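Local coordinates for protein ornithine cyclodeaminase (Methanococcus maripaludis S2, PDB 3C2Q) that converts L-ornithine to L-proline with release of ammonia, using NAD(+) as its cofactor, at residues E113-I116 and K117-A120. Residues are numbered along the deposited sequence; the frame is centred on the assembly and turned at random.
Sequences EAII and KRIA
Over one face of the Arg118 guanidinium sits CD1 of Ile115, above the plane and over the centre of the group, 3.8 Å from CZ of Arg118, so a methyl group packs against the flat cation. Ala114 O approaches the same group obliquely and touches the aliphatic part of the chain, with CD of Arg118 3.4 Å from that oxygen. Bends at chi2 (109°) and chi3 (91°) fold the arginine back along the helix toward the preceding turn, which is how its head reaches Ile115. NE donates a hydrogen bond to the backbone O of Thr193 in the second subunit, so the group is gripped from outside its own helix. Ile115, with CG1 anti to its own N (chi1 -153°), also brings CG1 to 4.2 Å from CD1 of Ile119, one turn on; both isoleucines lean on Val323 of strand 321-324. Ile116 and Ala120 instead face helix 327-342, meeting Phe330 and Leu334. Beneath the side chains run four regular i to i+4 helical bonds, from Lys117 N to Glu113 O (3.0 Å) through to Ala120 N to Ile116 O (2.9 Å). Shortening Arg118 to an alanine is likely to leave Thr193 O of the second subunit without this donor and Ile115 CD1 without the flat group packed against it. Near its start, then, helix 112-133 is joined by aliphatic side chains to strand 321-324 and helix 327-342; Ile116 also packs on Val329 of the second subunit, and Arg118 adds a polar link to that subunit.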
loop_
_atom_site.group_PDB
_atom_site.type_symbol
_atom_site.label_atom_id
_atom_site.label_comp_id
_atom_site.label_asym_id
_atom_site.label_seq_id
_atom_site.Cartn_x
_atom_site.Cartn_y
_atom_site.Cartn_z
ATOM N N GLU B 113 10.137 -13.130 -12.609
ATOM C CA GLU B 113 10.483 -14.422 -13.232
ATOM C C GLU B 113 11.708 -15.079 -12.613
ATOM O O GLU B 113 11.713 -16.286 -12.428
ATOM C CB GLU B 113 10.757 -14.246 -14.712
ATOM C CG GLU B 113 9.601 -14.566 -15.582
ATOM C CD GLU B 113 10.003 -14.594 -17.071
ATOM O OE1 GLU B 113 10.710 -13.679 -17.528
ATOM O OE2 GLU B 113 9.602 -15.546 -17.760
ATOM N N ALA B 114 12.733 -14.282 -12.325
ATOM C CA ALA B 114 13.962 -14.734 -11.658
ATOM C C ALA B 114 13.677 -15.396 -10.307
ATOM O O ALA B 114 14.178 -16.476 -10.006
ATOM C CB ALA B 114 14.923 -13.557 -11.456
ATOM N N ILE B 115 12.892 -14.724 -9.472
ATOM C CA ILE B 115 12.636 -15.268 -8.136
ATOM C C ILE B 115 11.706 -16.487 -8.169
ATOM O O ILE B 115 11.867 -17.458 -7.379
ATOM C CB ILE B 115 12.211 -14.178 -7.119
ATOM C CG1 ILE B 115 12.594 -14.623 -5.689
ATOM C CG2 ILE B 115 10.717 -13.945 -7.144
ATOM C CD1 ILE B 115 14.106 -14.779 -5.429
ATOM N N ILE B 116 10.769 -16.485 -9.110
ATOM C CA ILE B 116 9.906 -17.670 -9.297
ATOM C C ILE B 116 10.750 -18.895 -9.702
ATOM O O ILE B 116 10.560 -19.997 -9.188
ATOM C CB ILE B 116 8.793 -17.405 -10.331
ATOM C CG1 ILE B 116 7.759 -16.410 -9.734
ATOM C CG2 ILE B 116 8.059 -18.695 -10.721
ATOM C CD1 ILE B 116 6.835 -15.822 -10.769
ATOM N N LYS B 117 11.674 -18.687 -10.633
ATOM C CA LYS B 117 12.595 -19.767 -11.058
ATOM C C LYS B 117 13.398 -20.320 -9.878
ATOM O O LYS B 117 13.443 -21.547 -9.658
ATOM C CB LYS B 117 13.513 -19.228 -12.168
ATOM C CG LYS B 117 14.569 -20.218 -12.665
ATOM C CD LYS B 117 15.266 -19.714 -13.918
ATOM C CE LYS B 117 16.487 -20.636 -14.196
ATOM N NZ LYS B 117 16.734 -20.780 -15.650
ATOM N N ARG B 118 13.997 -19.412 -9.104
ATOM C CA ARG B 118 14.767 -19.770 -7.905
ATOM C C ARG B 118 13.971 -20.519 -6.838
ATOM O O ARG B 118 14.477 -21.500 -6.253
ATOM C CB ARG B 118 15.361 -18.534 -7.268
ATOM C CG ARG B 118 16.822 -18.342 -7.539
ATOM C CD ARG B 118 17.139 -17.195 -8.468
ATOM N NE ARG B 118 17.384 -15.901 -7.820
ATOM C CZ ARG B 118 17.666 -15.676 -6.530
ATOM N NH1 ARG B 118 17.759 -16.667 -5.668
ATOM N NH2 ARG B 118 17.855 -14.423 -6.103
ATOM N N ILE B 119 12.761 -20.035 -6.534
ATOM C CA ILE B 119 11.861 -20.723 -5.578
ATOM C C ILE B 119 11.486 -22.112 -6.077
ATOM O O ILE B 119 11.476 -23.081 -5.288
ATOM C CB ILE B 119 10.558 -19.891 -5.271
ATOM C CG1 ILE B 119 10.907 -18.620 -4.471
ATOM C CG2 ILE B 119 9.500 -20.739 -4.570
ATOM C CD1 ILE B 119 9.830 -17.531 -4.596
ATOM N N ALA B 120 11.177 -22.216 -7.365
ATOM C CA ALA B 120 10.791 -23.518 -7.932
ATOM C C ALA B 120 11.969 -24.539 -7.868
ATOM O O ALA B 120 11.762 -25.703 -7.535
ATOM C CB ALA B 120 10.311 -23.353 -9.367
#